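Side-chain contacts in nitrogenase molybdenum-iron protein alpha chain (Clostridium pasteurianum, PDB 4WES), which forms part of the molybdenum-iron component of nitrogenase, which reduces dinitrogen to ammonium on an iron-molybdenum-sulfur-carbon cluster: residues A[90-95]-A[221-226]; A[168-173]-A[244-249]; A[192-197]-A[270-275]. All coordinates share one frame; numbering follows the deposited sequence. Where two conformers were deposited one is given.

Contact 1 of 3, residues A[90-95]-A[221-226]; sequences KSKPEN and DAWEMD
Lys90, Ser91 and Lys92 run in extended backbone conformation past the first turn of helix 221-232, from which Trp223 reaches across to meet them. Between these two segments the backbones do not touch; their nearest CA atoms, those of Lys90 and Asp221, are 8.7 Å apart, and the indole spans the gap. Its six-membered ring does most of the touching. Lys90 crosses the indole at about a right angle, its CB 3.6 Å from Trp223 CZ3; in one of two modelled conformers the chain runs on extended and its ammonium group forms a salt bridge with Asp453 of the beta chain. Lys92 slides past in the opposite sense to Trp223. Its CG lies between the backbone N and the carbonyl carbon (chi1 62°), and the aliphatic chain passes along the indole, with CD 3.8 Å from Trp223 CZ2. Its CE sits 3.5 Å above the indole plane, displaced toward the rim. Between the two lysines, Ser91 N comes within 3.9 Å of Trp223 CH2. The pyrrole nitrogen of Trp223 donates to Asp243, whose carboxylate also accepts from Lys92 N, tying ring and loop to one acidic residue. Glu452 of the beta chain packs on both lysines and on the indole. The contact joins a loop between helix 77-81 and strand 106-107 to the N-terminal turn of a helix, at the alpha-beta subunit interface of the MoFe protein.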
ATOM      1  N   LYS A  90      27.242  -5.254   6.247  1.00  8.18           N
ATOM      2  CA  LYS A  90      27.042  -4.040   5.458  0.53  8.94           C
ATOM      3  C   LYS A  90      28.329  -3.652   4.730  1.00  7.68           C
ATOM      4  O   LYS A  90      29.430  -3.811   5.259  1.00  8.53           O
ATOM      5  CB  LYS A  90      26.521  -2.893   6.319  0.53  9.11           C
ATOM      6  CG  LYS A  90      25.101  -3.083   6.858  0.53  8.97           C
ATOM      7  CD  LYS A  90      24.591  -1.795   7.513  0.53  9.92           C
ATOM      8  CE  LYS A  90      23.146  -1.921   7.962  0.53 11.14           C
ATOM      9  NZ  LYS A  90      22.654  -0.688   8.579  0.53 12.88           N
ATOM     10  N   SER A  91      28.158  -3.136   3.527  1.00  8.25           N
ATOM     11  CA  SER A  91      29.278  -2.744   2.657  1.00  8.41           C
ATOM     12  C   SER A  91      28.979  -1.445   1.967  1.00  8.49           C
ATOM     13  O   SER A  91      27.828  -1.141   1.635  1.00  9.66           O
ATOM     14  CB  SER A  91      29.531  -3.798   1.575  1.00  9.53           C
ATOM     15  OG  SER A  91      29.804  -5.059   2.157  1.00 10.67           O
ATOM     16  N   LYS A  92      30.029  -0.669   1.706  1.00  9.67           N
ATOM     17  CA  LYS A  92      29.883   0.502   0.883  1.00 10.41           C
ATOM     18  C   LYS A  92      31.082   0.585  -0.075  1.00  9.41           C
ATOM     19  O   LYS A  92      32.145   0.039   0.217  1.00 10.78           O
ATOM     20  CB  LYS A  92      29.745   1.751   1.716  1.00 12.84           C
ATOM     21  CG  LYS A  92      30.903   2.041   2.553  1.00 13.63           C
ATOM     22  CD  LYS A  92      30.612   3.168   3.600  1.00 16.46           C
ATOM     23  CE  LYS A  92      31.792   3.383   4.522  1.00 21.04           C
ATOM     24  NZ  LYS A  92      33.007   3.797   3.756  1.00 32.84           N
ATOM     25  N   PRO A  93      30.923   1.249  -1.219  1.00  9.68           N
ATOM     26  CA  PRO A  93      32.061   1.391  -2.113  1.00 10.94           C
ATOM     27  C   PRO A  93      33.245   2.051  -1.400  1.00 10.69           C
ATOM     28  O   PRO A  93      33.089   3.090  -0.772  1.00 12.29           O
ATOM     29  CB  PRO A  93      31.528   2.301  -3.197  1.00 13.44           C
ATOM     30  CG  PRO A  93      30.086   2.229  -3.116  1.00 15.33           C
ATOM     31  CD  PRO A  93      29.722   1.906  -1.721  1.00 11.47           C
ATOM     32  N   GLU A  94      34.417   1.445  -1.510  1.00 10.45           N
ATOM     33  CA  GLU A  94      35.574   1.979  -0.805  1.00 11.98           C
ATOM     34  C   GLU A  94      35.901   3.366  -1.362  1.00 12.92           C
ATOM     35  O   GLU A  94      35.932   3.553  -2.571  1.00 13.86           O
ATOM     36  CB  GLU A  94      36.787   1.067  -0.929  1.00 12.07           C
ATOM     37  CG  GLU A  94      37.922   1.382   0.045  1.00 13.01           C
ATOM     38  CD  GLU A  94      37.627   1.067   1.509  1.00 13.35           C
ATOM     39  OE1 GLU A  94      36.646   0.359   1.810  1.00 12.33           O
ATOM     40  OE2 GLU A  94      38.439   1.501   2.381  1.00 18.23           O
ATOM     41  N   ASN A  95      36.102   4.340  -0.479  1.00 14.64           N
ATOM     42  CA  ASN A  95      36.390   5.713  -0.888  1.00 17.08           C
ATOM     43  C   ASN A  95      35.287   6.299  -1.747  1.00 16.26           C
ATOM     44  O   ASN A  95      35.505   7.302  -2.428  1.00 20.35           O
ATOM     45  CB  ASN A  95      37.759   5.831  -1.622  1.00 21.77           C
ATOM     46  CG  ASN A  95      38.882   5.277  -0.804  1.00 31.70           C
ATOM     47  OD1 ASN A  95      39.640   4.393  -1.234  1.00 54.09           O
ATOM     48  ND2 ASN A  95      38.962   5.748   0.412  1.00 31.05           N
ATOM     49  N   ASP A 221      27.963  -2.707  12.726  1.00  8.29           N
ATOM     50  CA  ASP A 221      28.782  -2.805  13.940  1.00  8.82           C
ATOM     51  C   ASP A 221      30.234  -2.316  13.736  1.00  8.94           C
ATOM     52  O   ASP A 221      30.785  -1.678  14.632  1.00  9.79           O
ATOM     53  CB  ASP A 221      28.856  -4.257  14.422  1.00  8.57           C
ATOM     54  CG  ASP A 221      27.664  -4.752  15.190  1.00  8.73           C
ATOM     55  OD1 ASP A 221      26.730  -3.969  15.501  1.00  8.82           O
ATOM     56  OD2 ASP A 221      27.667  -5.995  15.447  1.00  8.59           O
ATOM     57  N   ALA A 222      30.861  -2.718  12.636  1.00  8.59           N
ATOM     58  CA  ALA A 222      32.276  -2.408  12.450  1.00  8.76           C
ATOM     59  C   ALA A 222      32.481  -0.915  12.256  1.00  9.62           C
ATOM     60  O   ALA A 222      33.442  -0.321  12.771  1.00 10.46           O
ATOM     61  CB  ALA A 222      32.854  -3.152  11.277  1.00  9.63           C
ATOM     62  N   TRP A 223      31.577  -0.266  11.509  1.00  9.01           N
ATOM     63  CA  TRP A 223      31.688   1.171  11.332  1.00  8.89           C
ATOM     64  C   TRP A 223      31.587   1.906  12.660  1.00  9.75           C
ATOM     65  O   TRP A 223      32.247   2.935  12.867  1.00 10.35           O
ATOM     66  CB  TRP A 223      30.653   1.677  10.336  1.00  9.26           C
ATOM     67  CG  TRP A 223      30.869   1.169   8.952  1.00  9.89           C
ATOM     68  CD1 TRP A 223      32.083   0.935   8.337  1.00 11.12           C
ATOM     69  CD2 TRP A 223      29.871   0.846   7.983  1.00  9.28           C
ATOM     70  NE1 TRP A 223      31.892   0.519   7.046  1.00 10.91           N
ATOM     71  CE2 TRP A 223      30.550   0.452   6.799  1.00  9.22           C
ATOM     72  CE3 TRP A 223      28.469   0.878   7.975  1.00 10.37           C
ATOM     73  CZ2 TRP A 223      29.890   0.048   5.677  1.00 10.83           C
ATOM     74  CZ3 TRP A 223      27.803   0.462   6.833  1.00 11.19           C
ATOM     75  CH2 TRP A 223      28.525   0.074   5.693  1.00 11.19           C
ATOM     76  N   GLU A 224      30.775   1.391  13.576  1.00  9.79           N
ATOM     77  CA  GLU A 224      30.644   2.027  14.885  1.00  9.86           C
ATOM     78  C   GLU A 224      31.908   1.835  15.731  1.00  9.94           C
ATOM     79  O   GLU A 224      32.332   2.788  16.399  1.00 12.29           O
ATOM     80  CB  GLU A 224      29.369   1.513  15.581  1.00 10.23           C
ATOM     81  CG  GLU A 224      29.227   1.972  17.022  1.00 10.89           C
ATOM     82  CD  GLU A 224      29.179   3.466  17.291  1.00 10.91           C
ATOM     83  OE1 GLU A 224      29.298   3.819  18.481  1.00 11.70           O
ATOM     84  OE2 GLU A 224      29.004   4.256  16.322  1.00 12.14           O
ATOM     85  N   MET A 225      32.490   0.642  15.742  1.00 10.18           N
ATOM     86  CA  MET A 225      33.785   0.391  16.383  0.51 11.01           C
ATOM     87  C   MET A 225      34.820   1.358  15.840  1.00 11.18           C
ATOM     88  O   MET A 225      35.610   1.978  16.571  1.00 12.44           O
ATOM     89  CB  MET A 225      34.272  -1.044  16.080  0.51 10.72           C
ATOM     90  CG  MET A 225      33.424  -2.147  16.699  0.51 11.97           C
ATOM     91  SD  MET A 225      34.019  -3.805  16.268  0.51 17.82           S
ATOM     92  CE  MET A 225      32.541  -4.749  16.580  0.51 16.87           C
ATOM     93  N   ASP A 226      34.879   1.397  14.500  1.00 10.53           N
ATOM     94  CA  ASP A 226      35.914   2.195  13.837  1.00 10.88           C
ATOM     95  C   ASP A 226      35.775   3.648  14.191  1.00 10.52           C
ATOM     96  O   ASP A 226      36.772   4.369  14.343  1.00 11.58           O
ATOM     97  CB  ASP A 226      35.866   2.024  12.309  1.00 11.08           C
ATOM     98  CG  ASP A 226      36.241   0.631  11.867  1.00 14.26           C
ATOM     99  OD1 ASP A 226      36.641  -0.201  12.712  1.00 14.47           O
ATOM    100  OD2 ASP A 226      36.141   0.397  10.644  1.00 19.52           O
TER

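Contact 2 of 3, residues A[168-173]-A[244-249]; sequences PVHAFS and ATYEKV
The imidazole of His170 and the phenol of Tyr246 meet rim to rim, neither lying over the face of the other, with centroids 5.7 Å apart and planes inclined at 30°. Tyr246 OH sits at the edge of the imidazole, near its plane, and forms a short, nearly straight hydrogen bond of 2.6 Å with His170 NE2 (168°), in which either group could be the donor. His170 NE2 likewise lies at the edge of the phenol, near its plane. Pro168 approaches the phenol obliquely: its CB is 3.3 Å from Tyr246 OH, and its CG 4.1 Å from Tyr246 CZ. The hydroxyl thus has a polar partner in the imidazole and an apolar one, the pyrrolidine, roughly at right angles to that bond. With CG anti to the backbone N (chi1 -177°), Tyr246 extends toward the strand, and His170 comes from the opposite direction. Tyr246 opens helix 246-250; the hydroxyl of Thr245, its N-cap, accepts from Lys248 N at 3.0 Å. Asp196 in the last turn of helix 182-196 and Ile197 just after it pack against His170. This buried polar link joins strand 169-172, outermost within the alpha chain in a four-stranded parallel sheet, to the short helix preceding strand 257-260 of another.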
ATOM      1  N   PRO A 168      43.698 -12.999  -8.867  1.00 11.55           N
ATOM      2  CA  PRO A 168      43.660 -14.192  -8.020  1.00 11.63           C
ATOM      3  C   PRO A 168      42.296 -14.890  -8.083  1.00 10.47           C
ATOM      4  O   PRO A 168      41.257 -14.205  -8.154  1.00 11.07           O
ATOM      5  CB  PRO A 168      43.911 -13.636  -6.629  1.00 12.55           C
ATOM      6  CG  PRO A 168      44.667 -12.329  -6.840  1.00 13.68           C
ATOM      7  CD  PRO A 168      44.008 -11.805  -8.083  1.00 12.95           C
ATOM      8  N   VAL A 169      42.311 -16.213  -8.052  1.00 10.99           N
ATOM      9  CA  VAL A 169      41.097 -17.016  -7.945  1.00 10.47           C
ATOM     10  C   VAL A 169      41.344 -17.977  -6.804  1.00 10.85           C
ATOM     11  O   VAL A 169      42.286 -18.763  -6.840  1.00 13.06           O
ATOM     12  CB  VAL A 169      40.750 -17.756  -9.247  1.00 10.96           C
ATOM     13  CG1 VAL A 169      39.421 -18.449  -9.122  1.00 11.53           C
ATOM     14  CG2 VAL A 169      40.711 -16.793 -10.435  1.00 11.57           C
ATOM     15  N   HIS A 170      40.494 -17.932  -5.792  1.00  9.83           N
ATOM     16  CA  HIS A 170      40.685 -18.720  -4.574  1.00 10.12           C
ATOM     17  C   HIS A 170      39.607 -19.772  -4.447  1.00  9.62           C
ATOM     18  O   HIS A 170      38.417 -19.442  -4.385  1.00 10.81           O
ATOM     19  CB  HIS A 170      40.652 -17.837  -3.343  1.00 10.58           C
ATOM     20  CG  HIS A 170      41.679 -16.746  -3.389  1.00 10.21           C
ATOM     21  ND1 HIS A 170      43.021 -17.021  -3.426  1.00 11.64           N
ATOM     22  CD2 HIS A 170      41.575 -15.402  -3.398  1.00 11.26           C
ATOM     23  CE1 HIS A 170      43.695 -15.889  -3.441  1.00 11.05           C
ATOM     24  NE2 HIS A 170      42.852 -14.891  -3.446  1.00 11.44           N
ATOM     25  N   ALA A 171      40.033 -21.027  -4.410  1.00  9.59           N
ATOM     26  CA  ALA A 171      39.112 -22.159  -4.218  1.00 10.52           C
ATOM     27  C   ALA A 171      38.989 -22.543  -2.748  1.00 10.24           C
ATOM     28  O   ALA A 171      39.971 -22.588  -2.018  1.00 11.28           O
ATOM     29  CB  ALA A 171      39.580 -23.356  -5.039  1.00 11.15           C
ATOM     30  N   PHE A 172      37.774 -22.916  -2.347  1.00  9.44           N
ATOM     31  CA  PHE A 172      37.495 -23.341  -0.982  1.00  9.75           C
ATOM     32  C   PHE A 172      36.707 -24.635  -1.014  1.00  9.72           C
ATOM     33  O   PHE A 172      35.577 -24.653  -1.522  1.00  9.98           O
ATOM     34  CB  PHE A 172      36.676 -22.280  -0.235  1.00  9.72           C
ATOM     35  CG  PHE A 172      37.370 -20.954  -0.112  1.00  9.41           C
ATOM     36  CD1 PHE A 172      37.314 -20.020  -1.117  1.00 10.04           C
ATOM     37  CD2 PHE A 172      38.092 -20.639   1.032  1.00  9.69           C
ATOM     38  CE1 PHE A 172      37.957 -18.798  -1.024  1.00 10.18           C
ATOM     39  CE2 PHE A 172      38.738 -19.413   1.154  1.00 10.15           C
ATOM     40  CZ  PHE A 172      38.692 -18.498   0.117  1.00 10.26           C
ATOM     41  N   SER A 173      37.276 -25.711  -0.449  1.00 10.01           N
ATOM     42  CA  SER A 173      36.598 -27.007  -0.425  1.00  9.90           C
ATOM     43  C   SER A 173      35.744 -27.110   0.828  1.00  9.81           C
ATOM     44  O   SER A 173      36.056 -27.841   1.749  1.00 10.65           O
ATOM     45  CB  SER A 173      37.600 -28.131  -0.498  1.00 12.07           C
ATOM     46  OG  SER A 173      38.151 -28.214  -1.796  1.00 14.04           O
ATOM     47  N   ALA A 244      35.252  -5.233   4.191  1.00  8.73           N
ATOM     48  CA  ALA A 244      36.626  -5.305   3.734  1.00  8.96           C
ATOM     49  C   ALA A 244      36.742  -5.225   2.231  1.00  9.11           C
ATOM     50  O   ALA A 244      35.935  -5.771   1.485  1.00  9.75           O
ATOM     51  CB  ALA A 244      37.263  -6.615   4.183  1.00  9.45           C
ATOM     52  N   THR A 245      37.827  -4.577   1.792  1.00  9.08           N
ATOM     53  CA  THR A 245      38.333  -4.791   0.452  1.00  8.83           C
ATOM     54  C   THR A 245      39.313  -5.950   0.455  1.00  8.99           C
ATOM     55  O   THR A 245      39.984  -6.244   1.471  1.00  9.84           O
ATOM     56  CB  THR A 245      39.060  -3.553  -0.102  1.00 10.21           C
ATOM     57  OG1 THR A 245      40.203  -3.305   0.709  1.00 10.81           O
ATOM     58  CG2 THR A 245      38.129  -2.370  -0.155  1.00 10.87           C
ATOM     59  N   TYR A 246      39.463  -6.567  -0.715  1.00  9.17           N
ATOM     60  CA  TYR A 246      40.461  -7.610  -0.880  1.00  9.93           C
ATOM     61  C   TYR A 246      41.856  -7.107  -0.527  1.00 10.03           C
ATOM     62  O   TYR A 246      42.645  -7.774   0.161  1.00 10.11           O
ATOM     63  CB  TYR A 246      40.383  -8.125  -2.322  1.00  9.99           C
ATOM     64  CG  TYR A 246      41.303  -9.262  -2.628  1.00  9.65           C
ATOM     65  CD1 TYR A 246      40.998 -10.554  -2.235  1.00 10.22           C
ATOM     66  CD2 TYR A 246      42.494  -9.058  -3.346  1.00 10.92           C
ATOM     67  CE1 TYR A 246      41.812 -11.614  -2.519  1.00 10.95           C
ATOM     68  CE2 TYR A 246      43.307 -10.133  -3.648  1.00 10.49           C
ATOM     69  CZ  TYR A 246      42.988 -11.401  -3.238  1.00 10.68           C
ATOM     70  OH  TYR A 246      43.823 -12.440  -3.524  1.00 11.58           O
ATOM     71  N   GLU A 247      42.192  -5.892  -0.990  1.00 10.03           N
ATOM     72  CA  GLU A 247      43.511  -5.329  -0.739  1.00 11.47           C
ATOM     73  C   GLU A 247      43.765  -5.139   0.751  1.00 10.59           C
ATOM     74  O   GLU A 247      44.896  -5.340   1.222  1.00 11.22           O
ATOM     75  CB  GLU A 247      43.648  -4.032  -1.511  1.00 13.36           C
ATOM     76  CG  GLU A 247      44.979  -3.322  -1.308  1.00 20.83           C
ATOM     77  CD  GLU A 247      45.036  -2.086  -2.154  1.00 39.57           C
ATOM     78  OE1 GLU A 247      45.021  -0.986  -1.566  1.00 51.89           O
ATOM     79  OE2 GLU A 247      45.090  -2.223  -3.395  1.00 68.58           O
ATOM     80  N   LYS A 248      42.753  -4.752   1.514  1.00 10.30           N
ATOM     81  CA  LYS A 248      42.970  -4.612   2.954  1.00 11.21           C
ATOM     82  C   LYS A 248      43.287  -5.955   3.585  1.00 10.89           C
ATOM     83  O   LYS A 248      44.128  -6.048   4.497  1.00 11.77           O
ATOM     84  CB  LYS A 248      41.804  -3.903   3.656  1.00 11.82           C
ATOM     85  CG  LYS A 248      41.900  -2.410   3.378  1.00 14.47           C
ATOM     86  CD  LYS A 248      40.717  -1.547   3.643  1.00 20.45           C
ATOM     87  CE  LYS A 248      40.456  -1.402   5.086  1.00 18.14           C
ATOM     88  NZ  LYS A 248      39.331  -0.426   5.423  1.00 13.67           N
ATOM     89  N   VAL A 249      42.607  -7.029   3.160  1.00 10.07           N
ATOM     90  CA  VAL A 249      42.958  -8.325   3.683  1.00 10.49           C
ATOM     91  C   VAL A 249      44.394  -8.706   3.286  1.00 10.17           C
ATOM     92  O   VAL A 249      45.157  -9.248   4.098  1.00 11.10           O
ATOM     93  CB  VAL A 249      41.932  -9.391   3.261  1.00 10.67           C
ATOM     94  CG1 VAL A 249      42.252 -10.729   3.883  1.00 11.72           C
ATOM     95  CG2 VAL A 249      40.501  -8.971   3.638  1.00 10.94           C
TER

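Contact 3 of 3, residues A[192-197]-A[270-275]; sequences TVMTDI and AEMMET
Met194 and Met272 slide past each other in opposite directions; the nearest CA atoms of segments 192-197 and 270-275, those of these two residues, are 7.5 Å apart. Met194 reaches farther across. Its CG is anti to the backbone N (chi1 -176°) and the chain bends at chi2, bringing the thioether up against helix 263-277. There SD lies 3.7 Å from Met272 CB, and the terminal methyl CE rests on the backbone, 3.6 Å from Met272 O. Met272 runs the opposite way: bent at chi3 (-77°), it brings its methyl CE to 3.8 Å from Met194 CB. Each methionine thus places its end beside the root of the other. Met273 passes Met194 at a slant and gives a second, smaller contact, its CG 3.9 Å from Met194 SD. No hydrogen bond spans the two segments, and the contact is made by apolar packing of the thioether chains, all three residues being buried. Lys276 and Tyr277, one turn on, also touch Met194, while Ile396 and Val398 from a loop cover Met272. Helix 263-277 is the connecting helix of the beta-alpha-beta unit formed with parallel strands 257-260 and 281-283, and Met194 packs the last turn of helix 182-196 onto it.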
ATOM      1  N   THR A 192      43.007 -20.698   3.686  1.00 10.23           N
ATOM      2  CA  THR A 192      43.308 -20.095   2.384  1.00 10.48           C
ATOM      3  C   THR A 192      43.517 -18.592   2.492  1.00 10.40           C
ATOM      4  O   THR A 192      44.398 -18.022   1.834  1.00 11.18           O
ATOM      5  CB  THR A 192      42.225 -20.483   1.365  1.00 11.67           C
ATOM      6  OG1 THR A 192      42.342 -21.882   1.104  1.00 12.45           O
ATOM      7  CG2 THR A 192      42.292 -19.663   0.107  1.00 12.06           C
ATOM      8  N   VAL A 193      42.750 -17.909   3.340  1.00 10.13           N
ATOM      9  CA  VAL A 193      43.004 -16.484   3.539  1.00 10.09           C
ATOM     10  C   VAL A 193      44.434 -16.269   4.057  1.00 10.24           C
ATOM     11  O   VAL A 193      45.153 -15.374   3.575  1.00 10.98           O
ATOM     12  CB  VAL A 193      41.958 -15.888   4.516  1.00  9.98           C
ATOM     13  CG1 VAL A 193      42.356 -14.479   4.934  1.00  9.95           C
ATOM     14  CG2 VAL A 193      40.582 -15.860   3.871  1.00 10.21           C
ATOM     15  N   MET A 194      44.842 -17.067   5.036  1.00 10.06           N
ATOM     16  CA  MET A 194      46.172 -16.897   5.620  1.00 10.81           C
ATOM     17  C   MET A 194      47.280 -17.056   4.603  1.00 11.38           C
ATOM     18  O   MET A 194      48.184 -16.226   4.545  1.00 14.85           O
ATOM     19  CB  MET A 194      46.372 -17.865   6.776  1.00 11.01           C
ATOM     20  CG  MET A 194      47.697 -17.670   7.500  1.00 11.63           C
ATOM     21  SD  MET A 194      47.712 -16.131   8.449  1.00 12.70           S
ATOM     22  CE  MET A 194      49.484 -15.928   8.630  1.00 12.59           C
ATOM     23  N   THR A 195      47.264 -18.150   3.858  1.00 12.68           N
ATOM     24  CA  THR A 195      48.396 -18.437   2.992  1.00 13.48           C
ATOM     25  C   THR A 195      48.334 -17.726   1.668  1.00 12.20           C
ATOM     26  O   THR A 195      49.380 -17.422   1.091  1.00 14.22           O
ATOM     27  CB  THR A 195      48.576 -19.933   2.782  1.00 19.43           C
ATOM     28  OG1 THR A 195      47.431 -20.474   2.163  1.00 19.41           O
ATOM     29  CG2 THR A 195      48.807 -20.667   4.105  1.00 24.99           C
ATOM     30  N   ASP A 196      47.128 -17.470   1.163  1.00 11.59           N
ATOM     31  CA  ASP A 196      47.010 -17.008  -0.226  1.00 11.24           C
ATOM     32  C   ASP A 196      46.609 -15.543  -0.359  1.00 11.11           C
ATOM     33  O   ASP A 196      46.652 -15.005  -1.475  1.00 11.94           O
ATOM     34  CB  ASP A 196      46.019 -17.905  -1.001  1.00 11.91           C
ATOM     35  CG  ASP A 196      46.440 -19.357  -1.044  1.00 13.86           C
ATOM     36  OD1 ASP A 196      47.543 -19.689  -0.592  1.00 18.67           O
ATOM     37  OD2 ASP A 196      45.630 -20.180  -1.496  1.00 15.57           O
ATOM     38  N   ILE A 197      46.221 -14.922   0.753  1.00 11.26           N
ATOM     39  CA  ILE A 197      45.788 -13.525   0.730  1.00 10.73           C
ATOM     40  C   ILE A 197      46.653 -12.648   1.654  1.00 10.67           C
ATOM     41  O   ILE A 197      47.284 -11.693   1.224  1.00 10.92           O
ATOM     42  CB  ILE A 197      44.253 -13.346   0.991  1.00 10.63           C
ATOM     43  CG1 ILE A 197      43.451 -14.252   0.066  1.00 10.98           C
ATOM     44  CG2 ILE A 197      43.887 -11.879   0.843  1.00 11.60           C
ATOM     45  CD1 ILE A 197      41.959 -14.184   0.291  1.00 11.35           C
ATOM     46  N   ALA A 270      44.469 -15.492  13.883  1.00  9.73           N
ATOM     47  CA  ALA A 270      45.150 -14.792  14.964  1.00 10.96           C
ATOM     48  C   ALA A 270      46.415 -15.525  15.371  1.00 10.55           C
ATOM     49  O   ALA A 270      47.496 -14.932  15.513  1.00 11.25           O
ATOM     50  CB  ALA A 270      44.238 -14.597  16.155  1.00 10.99           C
ATOM     51  N   GLU A 271      46.299 -16.833  15.568  1.00 10.52           N
ATOM     52  CA  GLU A 271      47.451 -17.659  15.917  1.00 11.10           C
ATOM     53  C   GLU A 271      48.520 -17.620  14.833  1.00 11.52           C
ATOM     54  O   GLU A 271      49.722 -17.468  15.124  1.00 11.94           O
ATOM     55  CB  GLU A 271      47.008 -19.095  16.130  1.00 12.04           C
ATOM     56  CG  GLU A 271      46.150 -19.404  17.343  1.00 13.70           C
ATOM     57  CD  GLU A 271      45.645 -20.855  17.387  1.00 15.39           C
ATOM     58  OE1 GLU A 271      45.919 -21.639  16.438  1.00 16.74           O
ATOM     59  OE2 GLU A 271      44.972 -21.219  18.370  1.00 17.45           O
ATOM     60  N   MET A 272      48.106 -17.828  13.594  1.00 10.89           N
ATOM     61  CA  MET A 272      49.076 -17.919  12.501  1.00 11.72           C
ATOM     62  C   MET A 272      49.778 -16.600  12.240  1.00 11.66           C
ATOM     63  O   MET A 272      50.955 -16.590  11.887  1.00 11.87           O
ATOM     64  CB  MET A 272      48.443 -18.483  11.228  1.00 11.06           C
ATOM     65  CG  MET A 272      48.064 -19.939  11.388  1.00 13.20           C
ATOM     66  SD  MET A 272      47.459 -20.757   9.902  1.00 13.99           S
ATOM     67  CE  MET A 272      45.798 -20.103   9.809  1.00 13.69           C
ATOM     68  N   MET A 273      49.077 -15.477  12.392  1.00 11.13           N
ATOM     69  CA  MET A 273      49.719 -14.178  12.229  1.00 11.78           C
ATOM     70  C   MET A 273      50.753 -13.936  13.325  1.00 12.54           C
ATOM     71  O   MET A 273      51.793 -13.317  13.086  1.00 12.71           O
ATOM     72  CB  MET A 273      48.699 -13.055  12.160  1.00 10.87           C
ATOM     73  CG  MET A 273      47.896 -13.061  10.887  1.00 11.53           C
ATOM     74  SD  MET A 273      46.778 -11.657  10.718  1.00 11.67           S
ATOM     75  CE  MET A 273      47.939 -10.364  10.302  1.00 13.49           C
ATOM     76  N   GLU A 274      50.458 -14.373  14.550  1.00 11.70           N
ATOM     77  CA  GLU A 274      51.437 -14.274  15.608  1.00 12.21           C
ATOM     78  C   GLU A 274      52.674 -15.123  15.280  1.00 12.76           C
ATOM     79  O   GLU A 274      53.807 -14.662  15.423  1.00 13.75           O
ATOM     80  CB  GLU A 274      50.865 -14.672  16.972  1.00 13.71           C
ATOM     81  CG  GLU A 274      51.851 -14.450  18.111  1.00 15.88           C
ATOM     82  CD  GLU A 274      51.290 -14.611  19.495  1.00 20.60           C
ATOM     83  OE1 GLU A 274      50.075 -14.811  19.649  1.00 19.08           O
ATOM     84  OE2 GLU A 274      52.101 -14.589  20.426  1.00 31.23           O
ATOM     85  N   THR A 275      52.475 -16.371  14.827  1.00 12.74           N
ATOM     86  CA  THR A 275      53.602 -17.236  14.533  1.00 12.62           C
ATOM     87  C   THR A 275      54.442 -16.699  13.364  1.00 13.24           C
ATOM     88  O   THR A 275      55.684 -16.696  13.412  1.00 15.39           O
ATOM     89  CB  THR A 275      53.090 -18.630  14.196  1.00 13.35           C
ATOM     90  OG1 THR A 275      52.374 -19.126  15.332  1.00 14.37           O
ATOM     91  CG2 THR A 275      54.208 -19.541  13.792  1.00 15.03           C
TER

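The first segments of the three contacts come in the order 90-95, 168-173 and 192-197, and their partners follow in the same order, so that all three pairings cross along the chain. Contacts 2 and 3 are neighbours, centres about 13 Å apart: strand 169-172 and helix 182-196 are consecutive, and Ile197 packs against both His170 and Val249. The centre of contact 1 is about 18 Å from that of contact 2, which it meets where Glu94 touches Thr245, and about 23 Å from that of contact 3, without touching it. Together they join the part containing the parallel sheet that includes strands 138-143 and 169-172 to that including 209-215 and 257-260; contact 1 alone of them reaches the beta chain.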